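Local coordinates for protein nucleoporin nup120 (Schizosaccharomyces pombe, PDB 4GQ2) that serves as a structural constituent of the nuclear pore complex, whose components can also dock transiently associated nuclear transport factors, at residues E54-D59 with N535-V540; A367-L372 with G517-S522; D839-Y844 with S875-L880; T865-L870 with N894-Y899. All coordinates share one frame; numbering follows the deposited sequence.

How the contacts relate
The four contacts form two pairs on opposite sides of the chain's centre. Contacts 1 and 2 lie in the propeller part, their centres about 10 Å apart, and share a sheet: strand 520-525 of contact 2 runs beside strand 532-536 of contact 1. A salt bridge from K539 NZ to D518 OD1, 2.8 Å long, ties them together. Contacts 3 and 4, about 12 Å apart between centres, belong to the helical C-terminal region, where P840 O and T866 OG1 approach to 3.3 Å in a probable hydrogen bond and Y844 packs on L868. Between the pairs nothing touches; the centres of contacts 1 and 3 are about 47 Å apart, and those of 2 and 4 about 62 Å.

Contact 1 (E54-D59 with N535-V540); sequences ECVAYD and NYANKV
A57 and A537 turn their CB atoms toward each other's chain, and each methyl ends up against the other residue's carbonyl oxygen: A57 CB is 3.4 Å from A537 O, and A537 CB is the same 3.4 Å from A57 O. With nothing bulkier than a methyl at either position, the two backbones close to 4.6 Å between the CA atoms. The one hydrogen bond across the contact runs through this pair, from A57 N to A537 O at 2.9 Å. It is fairly straight, 162° at the hydrogen, with the donor tilted 16° from the carbonyl plane. V56 adds a touch on the A537 methyl: its CG1, set anti to the backbone N (chi1 -180°), comes within 3.7 Å of A537 CB. A537 and N538 form the tight turn of a beta hairpin, between strands 532-536 and 539-544 of the propeller part, with Y536 N donating to K539 O to close the turn. Residues 54-59 pass this turn as they leave helix 46-55 for strand 59-64, so the hairpin tip meets a connecting chain from a different sheet. On the helix side of A57, C55 O lies 3.4 Å from N538 CB, a carbon-to-oxygen packing contact. F51 of the same helix touches both V56 and N538, while R75, in strand 73-79 of the sheet that strand 59-64 joins, donates to Y536 O through NH2 and to K539 O through NH1.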
loop_
_atom_site.group_PDB
_atom_site.type_symbol
_atom_site.label_atom_id
_atom_site.label_comp_id
_atom_site.label_asym_id
_atom_site.label_seq_id
_atom_site.Cartn_x
_atom_site.Cartn_y
_atom_site.Cartn_z
ATOM N N GLU A 54 19.067 16.323 -12.239
ATOM C CA GLU A 54 19.410 15.208 -11.350
ATOM C C GLU A 54 18.664 13.897 -11.606
ATOM O O GLU A 54 19.169 12.840 -11.248
ATOM C CB GLU A 54 19.213 15.607 -9.883
ATOM C CG GLU A 54 19.836 16.945 -9.498
ATOM C CD GLU A 54 21.313 16.869 -9.158
ATOM O OE1 GLU A 54 21.825 15.756 -8.922
ATOM O OE2 GLU A 54 21.964 17.936 -9.113
ATOM N N CYS A 55 17.475 13.964 -12.209
ATOM C CA CYS A 55 16.550 12.818 -12.204
ATOM C C CYS A 55 15.978 12.430 -13.556
ATOM O O CYS A 55 15.317 11.411 -13.669
ATOM C CB CYS A 55 15.382 13.088 -11.259
ATOM S SG CYS A 55 15.879 13.699 -9.638
ATOM N N VAL A 56 16.208 13.252 -14.573
ATOM C CA VAL A 56 15.646 13.001 -15.887
ATOM C C VAL A 56 16.790 12.639 -16.813
ATOM O O VAL A 56 17.526 13.513 -17.261
ATOM C CB VAL A 56 14.874 14.227 -16.427
ATOM C CG1 VAL A 56 14.296 13.935 -17.799
ATOM C CG2 VAL A 56 13.764 14.638 -15.462
ATOM N N ALA A 57 16.935 11.343 -17.080
ATOM C CA ALA A 57 17.995 10.828 -17.936
ATOM C C ALA A 57 17.829 11.360 -19.358
ATOM O O ALA A 57 16.704 11.613 -19.796
ATOM C CB ALA A 57 17.995 9.294 -17.925
ATOM N N TYR A 58 18.945 11.549 -20.063
ATOM C CA TYR A 58 18.899 11.950 -21.477
ATOM C C TYR A 58 19.303 10.807 -22.410
ATOM O O TYR A 58 19.233 10.940 -23.638
ATOM C CB TYR A 58 19.725 13.219 -21.747
ATOM C CG TYR A 58 21.160 13.156 -21.283
ATOM C CD1 TYR A 58 22.155 12.605 -22.088
ATOM C CD2 TYR A 58 21.527 13.662 -20.042
ATOM C CE1 TYR A 58 23.475 12.552 -21.662
ATOM C CE2 TYR A 58 22.843 13.617 -19.608
ATOM C CZ TYR A 58 23.810 13.063 -20.418
ATOM O OH TYR A 58 25.110 13.019 -19.974
ATOM N N ASP A 59 19.729 9.693 -21.817
ATOM C CA ASP A 59 19.937 8.446 -22.550
ATOM C C ASP A 59 19.821 7.265 -21.593
ATOM O O ASP A 59 20.052 7.412 -20.397
ATOM C CB ASP A 59 21.294 8.436 -23.258
ATOM C CG ASP A 59 21.357 7.421 -24.383
ATOM O OD1 ASP A 59 20.294 6.902 -24.785
ATOM O OD2 ASP A 59 22.471 7.137 -24.871
ATOM N N ASN A 535 12.454 1.985 -22.132
ATOM C CA ASN A 535 13.221 2.865 -21.254
ATOM C C ASN A 535 12.815 4.320 -21.343
ATOM O O ASN A 535 13.021 4.971 -22.374
ATOM C CB ASN A 535 14.719 2.703 -21.521
ATOM C CG ASN A 535 15.179 1.278 -21.333
ATOM O OD1 ASN A 535 15.012 0.705 -20.257
ATOM N ND2 ASN A 535 15.749 0.687 -22.385
ATOM N N TYR A 536 12.214 4.814 -20.262
ATOM C CA TYR A 536 11.831 6.220 -20.146
ATOM C C TYR A 536 12.894 6.921 -19.323
ATOM O O TYR A 536 13.770 6.266 -18.769
ATOM C CB TYR A 536 10.452 6.379 -19.487
ATOM C CG TYR A 536 9.311 5.742 -20.259
ATOM C CD1 TYR A 536 8.699 6.416 -21.310
ATOM C CD2 TYR A 536 8.844 4.467 -19.935
ATOM C CE1 TYR A 536 7.664 5.845 -22.025
ATOM C CE2 TYR A 536 7.797 3.889 -20.638
ATOM C CZ TYR A 536 7.217 4.583 -21.687
ATOM O OH TYR A 536 6.185 4.031 -22.401
ATOM N N ALA A 537 12.795 8.244 -19.225
ATOM C CA ALA A 537 13.819 9.063 -18.581
ATOM C C ALA A 537 13.914 8.883 -17.069
ATOM O O ALA A 537 14.909 9.299 -16.466
ATOM C CB ALA A 537 13.624 10.531 -18.938
ATOM N N ASN A 538 12.889 8.294 -16.449
ATOM C CA ASN A 538 12.992 7.893 -15.031
ATOM C C ASN A 538 12.136 6.684 -14.649
ATOM O O ASN A 538 11.783 6.497 -13.483
ATOM C CB ASN A 538 12.834 9.086 -14.046
ATOM C CG ASN A 538 11.383 9.492 -13.790
ATOM O OD1 ASN A 538 11.100 10.214 -12.824
ATOM N ND2 ASN A 538 10.465 9.046 -14.640
ATOM N N LYS A 539 11.825 5.868 -15.657
ATOM C CA LYS A 539 10.985 4.683 -15.505
ATOM C C LYS A 539 11.418 3.586 -16.491
ATOM O O LYS A 539 11.887 3.892 -17.591
ATOM C CB LYS A 539 9.513 5.051 -15.742
ATOM C CG LYS A 539 8.964 6.108 -14.790
ATOM C CD LYS A 539 7.519 6.454 -15.093
ATOM C CE LYS A 539 6.970 7.508 -14.141
ATOM N NZ LYS A 539 7.388 8.893 -14.504
ATOM N N VAL A 540 11.285 2.325 -16.070
ATOM C CA VAL A 540 11.402 1.148 -16.941
ATOM C C VAL A 540 10.024 0.548 -17.098
ATOM O O VAL A 540 9.220 0.573 -16.168
ATOM C CB VAL A 540 12.213 -0.029 -16.334
ATOM C CG1 VAL A 540 13.247 -0.538 -17.328
ATOM C CG2 VAL A 540 12.852 0.326 -15.009
#

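Contact 2 (A367-L372 with G517-S522)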
loop_
_atom_site.group_PDB
_atom_site.type_symbol
_atom_site.label_atom_id
_atom_site.label_comp_id
_atom_site.label_asym_id
_atom_site.label_seq_id
_atom_site.Cartn_x
_atom_site.Cartn_y
_atom_site.Cartn_z
ATOM N N ALA A 367 9.074 2.283 -31.317
ATOM C CA ALA A 367 8.713 3.331 -30.353
ATOM C C ALA A 367 8.687 4.712 -31.004
ATOM O O ALA A 367 9.660 5.132 -31.642
ATOM C CB ALA A 367 9.674 3.331 -29.167
ATOM N N TRP A 368 7.573 5.414 -30.818
ATOM C CA TRP A 368 7.376 6.745 -31.376
ATOM C C TRP A 368 7.337 7.785 -30.304
ATOM O O TRP A 368 6.809 7.553 -29.217
ATOM C CB TRP A 368 6.098 6.791 -32.209
ATOM C CG TRP A 368 6.176 5.867 -33.393
ATOM C CD1 TRP A 368 5.675 4.574 -33.494
ATOM C CD2 TRP A 368 6.847 6.118 -34.676
ATOM N NE1 TRP A 368 5.963 4.032 -34.722
ATOM C CE2 TRP A 368 6.662 4.904 -35.480
ATOM C CE3 TRP A 368 7.543 7.195 -35.225
ATOM C CZ2 TRP A 368 7.166 4.790 -36.771
ATOM C CZ3 TRP A 368 8.048 7.070 -36.528
ATOM C CH2 TRP A 368 7.861 5.896 -37.282
ATOM N N LYS A 369 7.877 8.953 -30.625
ATOM C CA LYS A 369 8.092 10.021 -29.660
ATOM C C LYS A 369 7.468 11.316 -30.160
ATOM O O LYS A 369 7.520 11.618 -31.354
ATOM C CB LYS A 369 9.601 10.201 -29.455
ATOM C CG LYS A 369 10.036 11.338 -28.545
ATOM C CD LYS A 369 11.557 11.386 -28.465
ATOM C CE LYS A 369 12.028 12.190 -27.262
ATOM N NZ LYS A 369 13.329 11.681 -26.725
ATOM N N SER A 370 6.865 12.063 -29.239
ATOM C CA SER A 370 6.391 13.410 -29.514
ATOM C C SER A 370 6.457 14.212 -28.228
ATOM O O SER A 370 5.509 14.213 -27.433
ATOM C CB SER A 370 4.963 13.393 -30.062
ATOM O OG SER A 370 4.587 14.684 -30.512
ATOM N N ASN A 371 7.581 14.898 -28.032
ATOM C CA ASN A 371 7.891 15.538 -26.759
ATOM C C ASN A 371 7.733 14.442 -25.697
ATOM O O ASN A 371 8.374 13.400 -25.794
ATOM C CB ASN A 371 6.960 16.734 -26.499
ATOM C CG ASN A 371 7.183 17.870 -27.479
ATOM O OD1 ASN A 371 8.319 18.260 -27.741
ATOM N ND2 ASN A 371 6.094 18.418 -28.017
ATOM N N LEU A 372 6.914 14.689 -24.679
ATOM C CA LEU A 372 6.689 13.729 -23.602
ATOM C C LEU A 372 5.634 12.650 -23.866
ATOM O O LEU A 372 5.276 11.891 -22.962
ATOM C CB LEU A 372 6.344 14.497 -22.322
ATOM C CG LEU A 372 7.367 15.505 -21.804
ATOM C CD1 LEU A 372 6.789 16.248 -20.612
ATOM C CD2 LEU A 372 8.671 14.814 -21.423
ATOM N N GLY A 517 9.970 12.779 -16.639
ATOM C CA GLY A 517 10.564 11.446 -16.632
ATOM C C GLY A 517 9.894 10.436 -17.560
ATOM O O GLY A 517 10.379 9.306 -17.712
ATOM N N ASP A 518 8.787 10.839 -18.181
ATOM C CA ASP A 518 8.038 9.963 -19.095
ATOM C C ASP A 518 8.549 9.969 -20.536
ATOM O O ASP A 518 8.065 9.196 -21.368
ATOM C CB ASP A 518 6.544 10.288 -19.055
ATOM C CG ASP A 518 5.931 10.016 -17.693
ATOM O OD1 ASP A 518 6.332 9.025 -17.045
ATOM O OD2 ASP A 518 5.057 10.794 -17.264
ATOM N N GLU A 519 9.529 10.824 -20.824
ATOM C CA GLU A 519 10.143 10.855 -22.145
ATOM C C GLU A 519 10.760 9.498 -22.496
ATOM O O GLU A 519 11.551 8.953 -21.730
ATOM C CB GLU A 519 11.205 11.956 -22.207
ATOM C CG GLU A 519 11.858 12.128 -23.573
ATOM C CD GLU A 519 12.661 13.413 -23.688
ATOM O OE1 GLU A 519 12.844 14.111 -22.665
ATOM O OE2 GLU A 519 13.117 13.728 -24.806
ATOM N N ILE A 520 10.384 8.958 -23.651
ATOM C CA ILE A 520 10.946 7.705 -24.149
ATOM C C ILE A 520 12.394 7.947 -24.578
ATOM O O ILE A 520 12.741 9.058 -24.973
ATOM C CB ILE A 520 10.076 7.122 -25.299
ATOM C CG1 ILE A 520 10.583 5.757 -25.769
ATOM C CG2 ILE A 520 9.989 8.086 -26.481
ATOM C CD1 ILE A 520 10.343 4.628 -24.801
ATOM N N LEU A 521 13.243 6.923 -24.470
ATOM C CA LEU A 521 14.658 7.067 -24.820
ATOM C C LEU A 521 15.160 5.904 -25.654
ATOM O O LEU A 521 15.887 6.103 -26.626
ATOM C CB LEU A 521 15.539 7.225 -23.574
ATOM C CG LEU A 521 15.246 8.378 -22.610
ATOM C CD1 LEU A 521 16.115 8.253 -21.363
ATOM C CD2 LEU A 521 15.450 9.734 -23.268
ATOM N N SER A 522 14.786 4.691 -25.261
ATOM C CA SER A 522 15.174 3.504 -25.995
ATOM C C SER A 522 14.252 2.352 -25.658
ATOM O O SER A 522 13.452 2.449 -24.724
ATOM C CB SER A 522 16.609 3.114 -25.660
ATOM O OG SER A 522 16.671 2.490 -24.391
HETATM O O HOH W 1 8.263 10.518 -25.073
#
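K369 NZ is gripped by two acceptors of the facing segment: the carboxylate of E519 at OE2, 2.8 Å away in a salt bridge, and the main-chain oxygen I520 O, 3.2 Å from the same nitrogen. The ammonium thus straps strand 361-370, next to the outermost strand 346-354, to the start of strand 520-525, the last at the other side of the same mixed sheet of the propeller part; here they run roughly antiparallel, at 142°, with axes 7.9 Å apart and no direct backbone pairing between them. OE2 is approached on its anti side, 17° out of the carboxylate plane, whereas I520 O is met almost head-on, with a C=O to donor angle of 165°. K369 extends from CB through CE, its CG anti to the backbone N, and the aliphatic stem passes over I520 before the nitrogen arrives. I520 CG2 touches that stem, 3.7 Å from K369 CB, and A367 CB rests more loosely against I520 CG1. At the other end of the contact, L372 crosses E519 at about a right angle, its CD2 methyl against the E519 CB methylene. S348 of strand 346-354 touches both K369 and I520. At the turn itself, a water links the two backbones, donating to N371 O and accepting from I520 N, 3.0 Å from each atom.

Contact 3 (D839-Y844 with S875-L880); sequences DPIAVY and SQFAVL
The rotation about CA-CB in I841 and F877 sets up the main meeting of this contact: I841 carries CG2 anti to its backbone N and sends CG1 anti to the carbonyl carbon (chi1 -63°), while F877 holds its ring anti to its own carbonyl carbon (chi1 -54°). Both branches of the isoleucine consequently reach the phenyl group. CG2 of I841 stands over one face of the F877 ring, 4.2 Å from the centroid and only 12° off the normal, a CH-pi contact. CD1 drops nearer the rim and comes within 3.7 Å of F877 CE2. CB of the preceding residue, Q876, lies over the opposite face, toward the rim, so the phenyl group is covered from both sides. I841 CD1 also brushes L880 CD1 at 4.4 Å, which extends the apolar patch along the chain. One helical turn on, Y844 swings its ring toward V879 and L880. CD2 of the tyrosine sits 4.2 Å from L880 CD2, and V879 O lies at the ring edge, near its plane. The phenol oxygen does not bond that carbonyl directly; a water does the bridging, 2.6 Å from V879 O, to which it donates, and 3.1 Å from Y844 OH. All five touching residues are buried. Within the region assigned to the Nup120 HEAT-repeat family, they join the first turn of helix 840-852 to the loop that leads into helix 881-889. Helix 812-822 also meets this loop: E818 accepts from V879 N and touches F877, and L822 packs on V879.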
loop_
_atom_site.group_PDB
_atom_site.type_symbol
_atom_site.label_atom_id
_atom_site.label_comp_id
_atom_site.label_asym_id
_atom_site.label_seq_id
_atom_site.Cartn_x
_atom_site.Cartn_y
_atom_site.Cartn_z
ATOM N N ASP A 839 -13.435 -19.633 10.272
ATOM C CA ASP A 839 -12.800 -20.955 10.379
ATOM C C ASP A 839 -11.866 -21.005 11.603
ATOM O O ASP A 839 -11.242 -19.998 11.945
ATOM C CB ASP A 839 -12.003 -21.292 9.107
ATOM C CG ASP A 839 -12.833 -21.179 7.833
ATOM O OD1 ASP A 839 -14.059 -21.408 7.891
ATOM O OD2 ASP A 839 -12.256 -20.863 6.766
ATOM N N PRO A 840 -11.777 -22.172 12.268
ATOM C CA PRO A 840 -10.940 -22.288 13.463
ATOM C C PRO A 840 -9.491 -21.835 13.287
ATOM O O PRO A 840 -8.985 -21.099 14.131
ATOM C CB PRO A 840 -11.030 -23.780 13.801
ATOM C CG PRO A 840 -12.412 -24.149 13.358
ATOM C CD PRO A 840 -12.648 -23.353 12.100
ATOM N N ILE A 841 -8.834 -22.254 12.210
ATOM C CA ILE A 841 -7.458 -21.804 11.923
ATOM C C ILE A 841 -7.370 -20.269 11.845
ATOM O O ILE A 841 -6.418 -19.671 12.350
ATOM C CB ILE A 841 -6.896 -22.457 10.634
ATOM C CG1 ILE A 841 -6.813 -23.977 10.810
ATOM C CG2 ILE A 841 -5.513 -21.905 10.279
ATOM C CD1 ILE A 841 -6.561 -24.736 9.527
ATOM N N ALA A 842 -8.375 -19.647 11.229
ATOM C CA ALA A 842 -8.427 -18.200 11.074
ATOM C C ALA A 842 -8.542 -17.523 12.426
ATOM O O ALA A 842 -7.782 -16.601 12.736
ATOM C CB ALA A 842 -9.592 -17.801 10.172
ATOM N N VAL A 843 -9.487 -18.003 13.227
ATOM C CA VAL A 843 -9.743 -17.457 14.550
ATOM C C VAL A 843 -8.514 -17.626 15.458
ATOM O O VAL A 843 -8.129 -16.697 16.178
ATOM C CB VAL A 843 -11.027 -18.063 15.168
ATOM C CG1 VAL A 843 -11.336 -17.424 16.521
ATOM C CG2 VAL A 843 -12.215 -17.859 14.224
ATOM N N TYR A 844 -7.881 -18.795 15.381
ATOM C CA TYR A 844 -6.651 -19.064 16.110
ATOM C C TYR A 844 -5.579 -18.061 15.694
ATOM O O TYR A 844 -4.832 -17.536 16.532
ATOM C CB TYR A 844 -6.183 -20.505 15.852
ATOM C CG TYR A 844 -4.818 -20.825 16.419
ATOM C CD1 TYR A 844 -4.641 -21.026 17.786
ATOM C CD2 TYR A 844 -3.698 -20.923 15.591
ATOM C CE1 TYR A 844 -3.392 -21.320 18.314
ATOM C CE2 TYR A 844 -2.441 -21.211 16.116
ATOM C CZ TYR A 844 -2.301 -21.408 17.480
ATOM O OH TYR A 844 -1.066 -21.680 18.019
ATOM N N SER A 875 -0.986 -30.091 7.306
ATOM C CA SER A 875 0.408 -29.802 6.967
ATOM C C SER A 875 0.679 -28.358 6.538
ATOM O O SER A 875 1.782 -27.846 6.749
ATOM C CB SER A 875 0.883 -30.753 5.868
ATOM O OG SER A 875 0.099 -30.593 4.698
ATOM N N GLN A 876 -0.336 -27.713 5.959
ATOM C CA GLN A 876 -0.168 -26.456 5.214
ATOM C C GLN A 876 0.278 -25.225 6.017
ATOM O O GLN A 876 0.976 -24.344 5.475
ATOM C CB GLN A 876 -1.450 -26.121 4.445
ATOM C CG GLN A 876 -1.206 -25.194 3.262
ATOM C CD GLN A 876 -2.473 -24.573 2.710
ATOM O OE1 GLN A 876 -2.674 -23.362 2.807
ATOM N NE2 GLN A 876 -3.329 -25.395 2.113
ATOM N N PHE A 877 -0.126 -25.167 7.288
ATOM C CA PHE A 877 0.102 -23.992 8.120
ATOM C C PHE A 877 1.122 -24.254 9.208
ATOM O O PHE A 877 0.851 -24.975 10.167
ATOM C CB PHE A 877 -1.203 -23.510 8.754
ATOM C CG PHE A 877 -2.306 -23.259 7.768
ATOM C CD1 PHE A 877 -2.329 -22.094 7.009
ATOM C CD2 PHE A 877 -3.332 -24.182 7.604
ATOM C CE1 PHE A 877 -3.350 -21.856 6.100
ATOM C CE2 PHE A 877 -4.364 -23.947 6.706
ATOM C CZ PHE A 877 -4.373 -22.781 5.955
ATOM N N ALA A 878 2.286 -23.635 9.065
ATOM C CA ALA A 878 3.368 -23.780 10.031
ATOM C C ALA A 878 3.057 -23.183 11.410
ATOM O O ALA A 878 3.758 -23.491 12.369
ATOM C CB ALA A 878 4.650 -23.184 9.473
ATOM N N VAL A 879 2.030 -22.332 11.517
ATOM C CA VAL A 879 1.622 -21.819 12.840
ATOM C C VAL A 879 1.061 -22.936 13.722
ATOM O O VAL A 879 0.978 -22.783 14.929
ATOM C CB VAL A 879 0.591 -20.654 12.787
ATOM C CG1 VAL A 879 1.252 -19.357 12.361
ATOM C CG2 VAL A 879 -0.600 -20.988 11.895
ATOM N N LEU A 880 0.679 -24.054 13.105
ATOM C CA LEU A 880 0.094 -25.187 13.822
ATOM C C LEU A 880 1.139 -26.139 14.412
ATOM O O LEU A 880 0.784 -27.061 15.146
ATOM C CB LEU A 880 -0.873 -25.962 12.920
ATOM C CG LEU A 880 -2.085 -25.232 12.330
ATOM C CD1 LEU A 880 -3.025 -26.215 11.649
ATOM C CD2 LEU A 880 -2.835 -24.452 13.396
HETATM O O HOH W 2 0.339 -24.245 16.958
#

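Contact 4 (T865-L870 with N894-Y899); sequences TTSLVL and NLLSCY
Residues 865-870 run as an irregular chain past the first turn of helix 895-909, with V869 and L895 closest at 5.4 Å between CA atoms. Y899 buries the largest area in this contact. Its CG is anti to the backbone N (chi1 175°), which swings the phenol out from the helix and lays one face of it against the backbone of S867 and L868. S867 CA stands over that face in a CH-pi contact, 4.0 Å from the centroid and 17° off the normal, and L868 N lies over the same face. The L868 side chain crosses the tyrosine at about a right angle, its CB 3.7 Å from Y899 CD1. T866 meets the phenol end: its CG2 methyl is 3.3 Å from Y899 OH, while that hydroxyl has its hydrogen bond with F863 O, in helix 856-864. Nearer the helix start, V869 sets CG2 against L895 CB at 3.7 Å and over the backbone toward L896 N, 3.5 Å away. L895 in turn puts its CD1 methyl 3.3 Å from V869 O. The bend that presents V869 this way is held by S867 OG, which accepts from V869 N at 3.2 Å and makes an ST turn. F883 of helix 881-889 also touches both L868 and Y899. The loop between helices 856-864 and 881-889 thus packs on the N-terminal part of helix 895-909, consistent with the stacked helices of the HEAT-repeat region assigned to Nup120.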
loop_
_atom_site.group_PDB
_atom_site.type_symbol
_atom_site.label_atom_id
_atom_site.label_comp_id
_atom_site.label_asym_id
_atom_site.label_seq_id
_atom_site.Cartn_x
_atom_site.Cartn_y
_atom_site.Cartn_z
ATOM N N THR A 865 -13.101 -19.024 21.689
ATOM C CA THR A 865 -14.225 -19.183 20.767
ATOM C C THR A 865 -13.832 -20.062 19.585
ATOM O O THR A 865 -14.556 -20.147 18.598
ATOM C CB THR A 865 -14.773 -17.829 20.267
ATOM O OG1 THR A 865 -13.725 -17.109 19.615
ATOM C CG2 THR A 865 -15.305 -16.988 21.433
ATOM N N THR A 866 -12.674 -20.707 19.691
ATOM C CA THR A 866 -12.205 -21.636 18.664
ATOM C C THR A 866 -11.474 -22.821 19.281
ATOM O O THR A 866 -11.211 -22.844 20.484
ATOM C CB THR A 866 -11.282 -20.956 17.627
ATOM O OG1 THR A 866 -11.046 -21.857 16.538
ATOM C CG2 THR A 866 -9.937 -20.574 18.238
ATOM N N SER A 867 -11.148 -23.796 18.438
ATOM C CA SER A 867 -10.411 -24.981 18.844
ATOM C C SER A 867 -9.618 -25.503 17.656
ATOM O O SER A 867 -10.070 -25.411 16.518
ATOM C CB SER A 867 -11.380 -26.060 19.331
ATOM O OG SER A 867 -10.677 -27.210 19.761
ATOM N N LEU A 868 -8.438 -26.049 17.928
ATOM C CA LEU A 868 -7.615 -26.697 16.912
ATOM C C LEU A 868 -7.822 -28.230 16.866
ATOM O O LEU A 868 -7.042 -28.959 16.254
ATOM C CB LEU A 868 -6.143 -26.354 17.152
ATOM C CG LEU A 868 -5.426 -25.301 16.288
ATOM C CD1 LEU A 868 -6.352 -24.336 15.565
ATOM C CD2 LEU A 868 -4.394 -24.545 17.102
ATOM N N VAL A 869 -8.894 -28.702 17.494
ATOM C CA VAL A 869 -9.150 -30.143 17.663
ATOM C C VAL A 869 -9.170 -30.944 16.348
ATOM O O VAL A 869 -8.754 -32.103 16.315
ATOM C CB VAL A 869 -10.416 -30.378 18.530
ATOM C CG1 VAL A 869 -11.157 -31.649 18.144
ATOM C CG2 VAL A 869 -10.036 -30.399 20.000
ATOM N N LEU A 870 -9.618 -30.313 15.268
ATOM C CA LEU A 870 -9.698 -30.979 13.969
ATOM C C LEU A 870 -8.465 -30.760 13.089
ATOM O O LEU A 870 -8.459 -31.151 11.924
ATOM C CB LEU A 870 -10.978 -30.559 13.228
ATOM C CG LEU A 870 -12.302 -30.834 13.957
ATOM C CD1 LEU A 870 -13.485 -30.154 13.274
ATOM C CD2 LEU A 870 -12.545 -32.331 14.121
ATOM N N ASN A 894 -7.163 -36.831 23.456
ATOM C CA ASN A 894 -7.423 -35.727 24.384
ATOM C C ASN A 894 -7.027 -34.401 23.749
ATOM O O ASN A 894 -6.216 -33.644 24.292
ATOM C CB ASN A 894 -6.661 -35.922 25.699
ATOM C CG ASN A 894 -7.218 -37.048 26.547
ATOM O OD1 ASN A 894 -8.420 -37.123 26.796
ATOM N ND2 ASN A 894 -6.333 -37.913 27.029
ATOM N N LEU A 895 -7.596 -34.137 22.582
ATOM C CA LEU A 895 -7.154 -33.015 21.769
ATOM C C LEU A 895 -7.556 -31.664 22.369
ATOM O O LEU A 895 -6.782 -30.713 22.310
ATOM C CB LEU A 895 -7.622 -33.178 20.319
ATOM C CG LEU A 895 -7.038 -34.379 19.558
ATOM C CD1 LEU A 895 -7.741 -34.603 18.218
ATOM C CD2 LEU A 895 -5.534 -34.235 19.357
ATOM N N LEU A 896 -8.738 -31.593 22.979
ATOM C CA LEU A 896 -9.159 -30.372 23.663
ATOM C C LEU A 896 -8.098 -29.976 24.672
ATOM O O LEU A 896 -7.623 -28.840 24.658
ATOM C CB LEU A 896 -10.516 -30.533 24.365
ATOM C CG LEU A 896 -11.552 -29.401 24.203
ATOM C CD1 LEU A 896 -12.545 -29.366 25.360
ATOM C CD2 LEU A 896 -10.918 -28.028 24.014
ATOM N N SER A 897 -7.721 -30.928 25.527
ATOM C CA SER A 897 -6.689 -30.713 26.544
ATOM C C SER A 897 -5.369 -30.271 25.932
ATOM O O SER A 897 -4.729 -29.343 26.445
ATOM C CB SER A 897 -6.478 -31.979 27.380
ATOM O OG SER A 897 -7.533 -32.158 28.306
ATOM N N CYS A 898 -4.970 -30.936 24.842
ATOM C CA CYS A 898 -3.745 -30.586 24.105
ATOM C C CYS A 898 -3.755 -29.121 23.671
ATOM O O CYS A 898 -2.756 -28.412 23.813
ATOM C CB CYS A 898 -3.574 -31.489 22.879
ATOM S SG CYS A 898 -3.060 -33.184 23.258
ATOM N N TYR A 899 -4.902 -28.689 23.151
ATOM C CA TYR A 899 -5.121 -27.316 22.728
ATOM C C TYR A 899 -4.966 -26.373 23.919
ATOM O O TYR A 899 -4.205 -25.406 23.844
ATOM C CB TYR A 899 -6.499 -27.187 22.054
ATOM C CG TYR A 899 -6.913 -25.774 21.673
ATOM C CD1 TYR A 899 -6.250 -25.081 20.661
ATOM C CD2 TYR A 899 -7.992 -25.143 22.313
ATOM C CE1 TYR A 899 -6.635 -23.798 20.305
ATOM C CE2 TYR A 899 -8.386 -23.862 21.965
ATOM C CZ TYR A 899 -7.699 -23.192 20.963
ATOM O OH TYR A 899 -8.071 -21.917 20.606
#